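Local coordinates for glycine betaine, L-proline ABC transporter, glycine/betaine/L-proline-binding protein (ProX) (Borrelia burgdorferi, PDB 3TMG) that binds glycine betaine and probably delivers it, as the substrate-binding component, to an ABC transporter, at residues Met42-Glu47 and Phe222-Val227; Lys64-Val69 and Leu212-Leu217; Ile110-Glu115 and Asp197-Ile202. All coordinates share one frame; numbering follows the deposited sequence.

Contact 1 (Met42-Glu47 and Phe222-Val227); sequences MGYNAE and FDAYYV
Met42 and Tyr44 meet the first turns of helix 222-230, Met42 on Val227 and Tyr44 on Asp223 and Ala224. They flank the point where a beta-alpha-beta crossover, strand 16-22, helix 26-41 and the parallel strand 44-50, passes from helix to strand. Gly43 makes that passage in a Schellman motif, its positive phi (95°) turning the chain out of the helix.

Met42 leaves the backbone with CB directed at helix 222-230. Its CG lies opposite the carbonyl carbon (chi1 -63°), and the chain runs on extended to SD, which rests 3.6 Å from Val227 CG2. A bend at the last torsion, chi3 54°, then swings CE back, keeping it 3.7 Å from Val227 CG2 and carrying it to 4.2 Å from Asp223 O. Met42 and Val227 run antiparallel past one another. Val271 and Tyr275, from the C-terminal part of the chain, pack against the same methionine, while Val227 also touches Leu35 and Phe39 of helix 26-41.

Tyr44 reaches across with its phenol end. Its OH comes within 3.6 Å of Ala224 N, a van der Waals approach; that amide is hydrogen-bonded instead to Asp221 OD1, which also has a weak hydrogen bond with the hydroxyl. Ala224 CB lies 4.4 Å from Tyr44 CZ, approaching the ring obliquely.

Polar linkage across the contact goes through solvent. One water lies 2.7 Å from Tyr44 OH and donates to Asp223 OD2 over 2.9 Å; the same OD2 is hydrogen-bonded to Tyr275 OH, and Asp223 CB closes to 3.6 Å from Tyr44 OH.

Contact 2 (Lys64-Val69 and Leu212-Leu217); sequences KIDGTV and LVRLGL
Thr68 and Leu212 form a hydrogen-bonded pair of an antiparallel sheet, next to the non-hydrogen-bonded pair of Gly67 and Val213, where strands 67-73 and 207-214 run together. Thr68 N donates to Leu212 O and Leu212 N returns the bond to Thr68 O, both 2.9 Å long and both meeting the acceptor nearly end-on. One step further, Arg214 N gives a 3.0 Å bond to Asp66 O, approaching from above the carbonyl plane. At Gly67, which has no side chain, the strands close to 4.0 Å between its CA and that of Val213, and Gly67 CA lies 3.2 Å from Leu212 O.

The charged interaction continues this pairing at the strand end. With CG held between its backbone N and carbonyl carbon (chi1 57°), Arg214 lies alongside Asp66 and extends as far as NE, which makes a 2.8 Å salt bridge to Asp66 OD1. OD1 lies almost in the guanidinium plane, although the carboxylate is turned 51° from it. Leu217 packs on the arginine of its own segment, its CA 3.9 Å above the plane of the Arg214 guanidinium. A water donates to OD1 and accepts from Arg214 NH2, and Asp220 holds NH2 in a second salt bridge. Asp66 OD2 is used by Lys19 N, so both carboxylate oxygens are engaged. The buried Ile65 O has no polar partner in the model and faces Arg214 CD.

Apolar contacts are few: on one face Thr68 CG2 lies 4.0 Å from Leu212 CB, while Thr68 OG1 accepts from Ser70 N, and at the strand end Leu217 CD1 rests against Asp66.

Helix 53-61 packs on the Thr68 and Leu212 face, Phe228 of helix 222-230 touches Val213 and Leu217, and strand 88-105 joins Val213 through Val89.

Contact 3 (Ile110-Glu115 and Asp197-Ile202); sequences ISSISE and DDPDLI
Asp197 is held by two backbone bonds that straddle Ser112. Its N donates to Ser111 O over 2.8 Å in a nearly straight bond (177°), and its O accepts from Ile113 N at 3.0 Å, in the carbonyl plane. Together they make a single beta bridge between two surface loops. Ser112 OG adds a weak 3.5 Å bond to the same Asp197 O, and Ile113 CG1 lies 3.3 Å from Asp197 O. From there Ile113 runs beside Asp198, CD1 lying 4.0 Å from Asp198 CB. Pro199 CD approaches Ser112 OG.

In the next shell Glu115 fixes the serine loop: its OE1 takes Ser111 N at 2.6 Å and Ser112 N at 3.0 Å, the latter from above the carboxylate plane. Across the contact, Asp198 opens a type I beta turn to Leu201 and braces it, OD1 accepting from Ile202 N at 3.1 Å and also hydrogen-bonded to Tyr147 OH, while OD2 accepts from Met203 N.

Around the bridge, one loop follows strand 88-105 and the other follows strand 193-195, its antiparallel partner. Tyr147 and Leu149 pack on Ile113, and helix 135-146, which includes the betaine-binding Thr136, receives Ile202.

How the contacts relate
The segments nest along the chain: 42-47, 64-69 and 110-115 meet their partners 222-227, 212-217 and 197-202 in reverse order. Contacts 1 and 2 are neighbours, their centres 12 Å apart, and they touch where Tyr225 packs on Leu217 and Val213. Contact 3 lies across the chain's centre, its centre 43 Å from that of contact 1 and 36 Å from that of contact 2. This fits the two-lobed fold of periplasmic binding proteins: contacts 1 and 2 in one lobe, contact 3 in the other, and strands 88-105 and 207-214 running between them. The betaine pocket draws residues from both sides, including Trp72 and Thr136.

Contact 1 (Met42-Glu47 and Phe222-Val227)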
loop_
_atom_site.group_PDB
_atom_site.type_symbol
_atom_site.label_atom_id
_atom_site.label_comp_id
_atom_site.label_asym_id
_atom_site.label_seq_id
_atom_site.Cartn_x
_atom_site.Cartn_y
_atom_site.Cartn_z
ATOM N N MET A 42 15.096 -1.383 -19.400
ATOM C CA MET A 42 14.780 -0.551 -20.567
ATOM C C MET A 42 15.762 0.608 -20.817
ATOM O O MET A 42 15.599 1.346 -21.799
ATOM C CB MET A 42 13.354 0.013 -20.482
ATOM C CG MET A 42 12.259 -1.037 -20.480
ATOM S SD MET A 42 10.621 -0.449 -20.008
ATOM C CE MET A 42 10.350 0.923 -21.153
ATOM N N GLY A 43 16.775 0.776 -19.966
ATOM C CA GLY A 43 17.826 1.781 -20.237
ATOM C C GLY A 43 17.574 3.126 -19.564
ATOM O O GLY A 43 18.194 4.123 -19.915
ATOM N N TYR A 44 16.690 3.156 -18.566
ATOM C CA TYR A 44 16.455 4.381 -17.805
ATOM C C TYR A 44 17.380 4.507 -16.597
ATOM O O TYR A 44 17.757 3.509 -15.951
ATOM C CB TYR A 44 15.001 4.403 -17.272
ATOM C CG TYR A 44 13.991 4.781 -18.304
ATOM C CD1 TYR A 44 13.641 3.886 -19.297
ATOM C CD2 TYR A 44 13.399 6.054 -18.313
ATOM C CE1 TYR A 44 12.717 4.227 -20.276
ATOM C CE2 TYR A 44 12.477 6.412 -19.301
ATOM C CZ TYR A 44 12.132 5.482 -20.273
ATOM O OH TYR A 44 11.222 5.773 -21.267
ATOM N N ASN A 45 17.713 5.745 -16.272
ATOM C CA ASN A 45 18.063 6.058 -14.920
ATOM C C ASN A 45 16.729 6.200 -14.160
ATOM O O ASN A 45 16.065 7.247 -14.198
ATOM C CB ASN A 45 18.891 7.344 -14.867
ATOM C CG ASN A 45 19.161 7.790 -13.453
ATOM O OD1 ASN A 45 19.049 7.010 -12.511
ATOM N ND2 ASN A 45 19.497 9.047 -13.292
ATOM N N ALA A 46 16.325 5.121 -13.492
ATOM C CA ALA A 46 15.035 5.089 -12.818
ATOM C C ALA A 46 15.268 5.464 -11.370
ATOM O O ALA A 46 15.943 4.735 -10.657
ATOM C CB ALA A 46 14.428 3.696 -12.922
ATOM N N GLU A 47 14.763 6.614 -10.946
ATOM C CA GLU A 47 14.926 7.006 -9.546
ATOM C C GLU A 47 13.603 6.822 -8.807
ATOM O O GLU A 47 12.573 7.239 -9.302
ATOM C CB GLU A 47 15.304 8.451 -9.451
ATOM C CG GLU A 47 16.620 8.769 -10.143
ATOM C CD GLU A 47 16.860 10.256 -10.117
ATOM O OE1 GLU A 47 17.295 10.758 -9.059
ATOM O OE2 GLU A 47 16.597 10.935 -11.114
ATOM N N PHE A 222 6.446 8.467 -24.007
ATOM C CA PHE A 222 5.420 7.487 -24.206
ATOM C C PHE A 222 5.796 6.094 -23.727
ATOM O O PHE A 222 4.919 5.344 -23.282
ATOM C CB PHE A 222 4.950 7.434 -25.680
ATOM C CG PHE A 222 3.743 6.564 -25.861
ATOM C CD1 PHE A 222 2.579 6.837 -25.160
ATOM C CD2 PHE A 222 3.789 5.427 -26.659
ATOM C CE1 PHE A 222 1.455 6.009 -25.274
ATOM C CE2 PHE A 222 2.672 4.618 -26.813
ATOM C CZ PHE A 222 1.507 4.903 -26.121
ATOM N N ASP A 223 7.073 5.726 -23.843
ATOM C CA ASP A 223 7.537 4.438 -23.327
ATOM C C ASP A 223 7.331 4.310 -21.811
ATOM O O ASP A 223 6.896 3.229 -21.326
ATOM C CB ASP A 223 8.998 4.205 -23.697
ATOM C CG ASP A 223 9.190 3.954 -25.194
ATOM O OD1 ASP A 223 8.210 3.666 -25.908
ATOM O OD2 ASP A 223 10.329 4.051 -25.635
ATOM N N ALA A 224 7.630 5.386 -21.065
ATOM C CA ALA A 224 7.442 5.367 -19.604
ATOM C C ALA A 224 5.958 5.345 -19.275
ATOM O O ALA A 224 5.542 4.594 -18.407
ATOM C CB ALA A 224 8.121 6.540 -18.887
ATOM N N TYR A 225 5.172 6.161 -19.979
ATOM C CA TYR A 225 3.705 6.127 -19.859
ATOM C C TYR A 225 3.147 4.724 -20.069
ATOM O O TYR A 225 2.320 4.253 -19.274
ATOM C CB TYR A 225 3.083 7.103 -20.858
ATOM C CG TYR A 225 1.577 7.158 -20.811
ATOM C CD1 TYR A 225 0.806 6.255 -21.544
ATOM C CD2 TYR A 225 0.920 8.092 -20.013
ATOM C CE1 TYR A 225 -0.594 6.288 -21.492
ATOM C CE2 TYR A 225 -0.473 8.145 -19.964
ATOM C CZ TYR A 225 -1.230 7.247 -20.711
ATOM O OH TYR A 225 -2.626 7.263 -20.665
ATOM N N TYR A 226 3.611 4.055 -21.120
ATOM C CA TYR A 226 3.146 2.714 -21.465
ATOM C C TYR A 226 3.375 1.741 -20.311
ATOM O O TYR A 226 2.474 0.988 -19.971
ATOM C CB TYR A 226 3.855 2.242 -22.750
ATOM C CG TYR A 226 3.436 0.887 -23.278
ATOM C CD1 TYR A 226 3.781 -0.287 -22.591
ATOM C CD2 TYR A 226 2.713 0.771 -24.495
ATOM C CE1 TYR A 226 3.409 -1.527 -23.072
ATOM C CE2 TYR A 226 2.353 -0.465 -24.997
ATOM C CZ TYR A 226 2.719 -1.601 -24.296
ATOM O OH TYR A 226 2.326 -2.827 -24.788
ATOM N N VAL A 227 4.558 1.777 -19.677
ATOM C CA VAL A 227 4.821 0.876 -18.558
ATOM C C VAL A 227 3.866 1.174 -17.382
ATOM O O VAL A 227 3.250 0.254 -16.822
ATOM C CB VAL A 227 6.285 0.946 -18.097
ATOM C CG1 VAL A 227 6.513 0.056 -16.896
ATOM C CG2 VAL A 227 7.209 0.559 -19.253
HETATM O O HOH W 1 12.144 5.358 -23.812
#

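Contact 2 (Lys64-Val69 and Leu212-Leu217)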
loop_
_atom_site.group_PDB
_atom_site.type_symbol
_atom_site.label_atom_id
_atom_site.label_comp_id
_atom_site.label_asym_id
_atom_site.label_seq_id
_atom_site.Cartn_x
_atom_site.Cartn_y
_atom_site.Cartn_z
ATOM N N LYS A 64 6.888 16.743 -10.281
ATOM C CA LYS A 64 8.275 16.530 -9.825
ATOM C C LYS A 64 8.623 15.032 -9.725
ATOM O O LYS A 64 9.791 14.665 -9.635
ATOM C CB LYS A 64 8.522 17.229 -8.487
ATOM C CG LYS A 64 8.643 18.725 -8.673
ATOM C CD LYS A 64 8.564 19.383 -7.320
ATOM C CE LYS A 64 8.664 20.880 -7.454
ATOM N NZ LYS A 64 8.236 21.347 -6.116
ATOM N N ILE A 65 7.593 14.206 -9.776
ATOM C CA ILE A 65 7.727 12.780 -10.079
ATOM C C ILE A 65 6.857 12.497 -11.296
ATOM O O ILE A 65 5.948 13.275 -11.609
ATOM C CB ILE A 65 7.294 11.870 -8.899
ATOM C CG1 ILE A 65 5.830 12.121 -8.462
ATOM C CG2 ILE A 65 8.271 12.029 -7.729
ATOM C CD1 ILE A 65 5.333 11.174 -7.344
ATOM N N ASP A 66 7.130 11.383 -11.959
ATOM C CA ASP A 66 6.445 11.069 -13.187
ATOM C C ASP A 66 5.231 10.213 -12.897
ATOM O O ASP A 66 4.260 10.255 -13.630
ATOM C CB ASP A 66 7.391 10.314 -14.113
ATOM C CG ASP A 66 8.533 11.178 -14.589
ATOM O OD1 ASP A 66 8.248 12.293 -15.051
ATOM O OD2 ASP A 66 9.690 10.725 -14.511
ATOM N N GLY A 67 5.281 9.432 -11.824
ATOM C CA GLY A 67 4.200 8.489 -11.543
ATOM C C GLY A 67 4.252 7.913 -10.141
ATOM O O GLY A 67 5.251 8.083 -9.430
ATOM N N THR A 68 3.145 7.295 -9.719
ATOM C CA THR A 68 3.117 6.472 -8.512
ATOM C C THR A 68 2.286 5.240 -8.829
ATOM O O THR A 68 1.285 5.351 -9.583
ATOM C CB THR A 68 2.551 7.228 -7.283
ATOM O OG1 THR A 68 2.366 6.321 -6.211
ATOM C CG2 THR A 68 1.166 7.878 -7.579
ATOM N N VAL A 69 2.661 4.091 -8.264
ATOM C CA VAL A 69 1.822 2.890 -8.367
ATOM C C VAL A 69 1.193 2.587 -6.984
ATOM O O VAL A 69 0.810 1.443 -6.690
ATOM C CB VAL A 69 2.587 1.671 -8.955
ATOM C CG1 VAL A 69 2.908 1.976 -10.410
ATOM C CG2 VAL A 69 3.887 1.337 -8.184
ATOM N N LEU A 212 -1.084 6.407 -10.964
ATOM C CA LEU A 212 -1.308 7.775 -11.412
ATOM C C LEU A 212 -0.032 8.313 -12.027
ATOM O O LEU A 212 1.069 8.018 -11.539
ATOM C CB LEU A 212 -1.724 8.684 -10.258
ATOM C CG LEU A 212 -2.686 8.102 -9.226
ATOM C CD1 LEU A 212 -2.817 9.032 -8.025
ATOM C CD2 LEU A 212 -4.070 7.775 -9.798
ATOM N N VAL A 213 -0.164 9.136 -13.074
ATOM C CA VAL A 213 1.015 9.734 -13.712
ATOM C C VAL A 213 0.784 11.245 -13.844
ATOM O O VAL A 213 -0.339 11.730 -13.785
ATOM C CB VAL A 213 1.341 9.106 -15.100
ATOM C CG1 VAL A 213 1.665 7.630 -14.988
ATOM C CG2 VAL A 213 0.198 9.326 -16.094
ATOM N N ARG A 214 1.866 11.985 -13.981
ATOM C CA ARG A 214 1.770 13.444 -14.113
ATOM C C ARG A 214 1.086 13.822 -15.434
ATOM O O ARG A 214 1.168 13.074 -16.389
ATOM C CB ARG A 214 3.150 14.094 -14.019
ATOM C CG ARG A 214 4.184 13.616 -15.023
ATOM C CD ARG A 214 5.452 14.457 -14.950
ATOM N NE ARG A 214 6.388 14.131 -16.023
ATOM C CZ ARG A 214 6.365 14.657 -17.250
ATOM N NH1 ARG A 214 5.452 15.566 -17.582
ATOM N NH2 ARG A 214 7.297 14.288 -18.139
ATOM N N LEU A 215 0.460 15.001 -15.466
ATOM C CA LEU A 215 -0.157 15.578 -16.665
ATOM C C LEU A 215 0.604 15.431 -18.006
ATOM O O LEU A 215 0.002 15.094 -19.024
ATOM C CB LEU A 215 -0.506 17.071 -16.430
ATOM C CG LEU A 215 -1.635 17.370 -15.431
ATOM C CD1 LEU A 215 -1.995 18.846 -15.388
ATOM C CD2 LEU A 215 -2.873 16.523 -15.705
ATOM N N GLY A 216 1.901 15.683 -18.038
ATOM C CA GLY A 216 2.552 15.729 -19.377
ATOM C C GLY A 216 3.231 14.432 -19.810
ATOM O O GLY A 216 3.855 14.391 -20.859
ATOM N N LEU A 217 3.098 13.358 -19.030
ATOM C CA LEU A 217 3.929 12.179 -19.257
ATOM C C LEU A 217 3.644 11.466 -20.588
ATOM O O LEU A 217 4.583 11.012 -21.288
ATOM C CB LEU A 217 3.855 11.172 -18.068
ATOM C CG LEU A 217 4.846 9.996 -18.211
ATOM C CD1 LEU A 217 6.284 10.430 -17.982
ATOM C CD2 LEU A 217 4.477 8.888 -17.216
HETATM O O HOH W 2 9.543 12.285 -17.883
#

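Contact 3 (Ile110-Glu115 and Asp197-Ile202)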
loop_
_atom_site.group_PDB
_atom_site.type_symbol
_atom_site.label_atom_id
_atom_site.label_comp_id
_atom_site.label_asym_id
_atom_site.label_seq_id
_atom_site.Cartn_x
_atom_site.Cartn_y
_atom_site.Cartn_z
ATOM N N ILE A 110 -14.880 -10.680 19.837
ATOM C CA ILE A 110 -15.858 -9.805 19.194
ATOM C C ILE A 110 -15.789 -9.934 17.660
ATOM O O ILE A 110 -14.757 -10.341 17.110
ATOM C CB ILE A 110 -15.692 -8.327 19.622
ATOM C CG1 ILE A 110 -14.341 -7.779 19.175
ATOM C CG2 ILE A 110 -15.901 -8.156 21.119
ATOM C CD1 ILE A 110 -14.283 -6.286 19.247
ATOM N N SER A 111 -16.887 -9.577 16.987
ATOM C CA SER A 111 -16.984 -9.661 15.550
ATOM C C SER A 111 -17.149 -8.329 14.839
ATOM O O SER A 111 -16.981 -8.289 13.652
ATOM C CB SER A 111 -18.134 -10.574 15.160
ATOM O OG SER A 111 -17.748 -11.921 15.391
ATOM N N SER A 112 -17.476 -7.267 15.574
ATOM C CA SER A 112 -17.818 -5.990 14.973
ATOM C C SER A 112 -17.107 -4.788 15.607
ATOM O O SER A 112 -16.741 -4.823 16.758
ATOM C CB SER A 112 -19.319 -5.765 15.078
ATOM O OG SER A 112 -19.647 -4.674 14.263
ATOM N N ILE A 113 -16.921 -3.716 14.839
ATOM C CA ILE A 113 -16.319 -2.512 15.345
ATOM C C ILE A 113 -17.162 -1.963 16.510
ATOM O O ILE A 113 -16.618 -1.499 17.494
ATOM C CB ILE A 113 -16.176 -1.419 14.246
ATOM C CG1 ILE A 113 -15.067 -1.801 13.248
ATOM C CG2 ILE A 113 -15.863 -0.066 14.895
ATOM C CD1 ILE A 113 -14.872 -0.761 12.134
ATOM N N SER A 114 -18.488 -2.030 16.407
ATOM C CA SER A 114 -19.304 -1.496 17.505
ATOM C C SER A 114 -19.139 -2.265 18.833
ATOM O O SER A 114 -19.349 -1.695 19.925
ATOM C CB SER A 114 -20.774 -1.448 17.109
ATOM O OG SER A 114 -21.210 -2.760 16.815
ATOM N N GLU A 115 -18.729 -3.533 18.767
ATOM C CA GLU A 115 -18.547 -4.316 20.013
ATOM C C GLU A 115 -17.313 -3.877 20.794
ATOM O O GLU A 115 -17.077 -4.336 21.902
ATOM C CB GLU A 115 -18.475 -5.798 19.691
ATOM C CG GLU A 115 -19.763 -6.295 19.104
ATOM C CD GLU A 115 -19.698 -7.759 18.793
ATOM O OE1 GLU A 115 -18.726 -8.205 18.162
ATOM O OE2 GLU A 115 -20.622 -8.476 19.181
ATOM N N ASP A 197 -16.250 -6.534 11.615
ATOM C CA ASP A 197 -17.318 -6.027 10.757
ATOM C C ASP A 197 -17.428 -4.494 10.848
ATOM O O ASP A 197 -17.247 -3.922 11.901
ATOM C CB ASP A 197 -18.676 -6.680 11.143
ATOM C CG ASP A 197 -18.741 -8.173 10.777
ATOM O OD1 ASP A 197 -17.892 -8.668 9.980
ATOM O OD2 ASP A 197 -19.648 -8.858 11.283
ATOM N N ASP A 198 -17.777 -3.859 9.741
ATOM C CA ASP A 198 -17.808 -2.403 9.623
ATOM C C ASP A 198 -19.179 -2.084 9.004
ATOM O O ASP A 198 -19.300 -1.926 7.770
ATOM C CB ASP A 198 -16.604 -1.992 8.742
ATOM C CG ASP A 198 -16.616 -0.518 8.294
ATOM O OD1 ASP A 198 -17.268 0.356 8.964
ATOM O OD2 ASP A 198 -15.911 -0.265 7.263
ATOM N N PRO A 199 -20.231 -2.035 9.853
ATOM C CA PRO A 199 -21.650 -2.053 9.395
ATOM C C PRO A 199 -21.955 -0.958 8.397
ATOM O O PRO A 199 -22.757 -1.157 7.473
ATOM C CB PRO A 199 -22.457 -1.768 10.667
ATOM C CG PRO A 199 -21.542 -2.080 11.814
ATOM C CD PRO A 199 -20.123 -2.179 11.321
ATOM N N ASP A 200 -21.360 0.205 8.615
ATOM C CA ASP A 200 -21.650 1.356 7.776
ATOM C C ASP A 200 -20.572 1.629 6.714
ATOM O O ASP A 200 -20.634 2.637 5.976
ATOM C CB ASP A 200 -21.944 2.563 8.653
ATOM C CG ASP A 200 -23.280 2.428 9.373
ATOM O OD1 ASP A 200 -24.038 1.501 9.061
ATOM O OD2 ASP A 200 -23.594 3.266 10.230
ATOM N N LEU A 201 -19.617 0.696 6.615
ATOM C CA LEU A 201 -18.604 0.671 5.542
ATOM C C LEU A 201 -17.739 1.938 5.531
ATOM O O LEU A 201 -17.375 2.420 4.491
ATOM C CB LEU A 201 -19.255 0.469 4.146
ATOM C CG LEU A 201 -18.449 -0.400 3.170
ATOM C CD1 LEU A 201 -18.450 -1.839 3.677
ATOM C CD2 LEU A 201 -19.063 -0.329 1.774
ATOM N N ILE A 202 -17.433 2.492 6.702
ATOM C CA ILE A 202 -16.573 3.654 6.754
ATOM C C ILE A 202 -15.173 3.356 6.151
ATOM O O ILE A 202 -14.557 4.211 5.520
ATOM C CB ILE A 202 -16.478 4.167 8.219
ATOM C CG1 ILE A 202 -17.892 4.341 8.822
ATOM C CG2 ILE A 202 -15.633 5.442 8.298
ATOM C CD1 ILE A 202 -18.801 5.378 8.127
#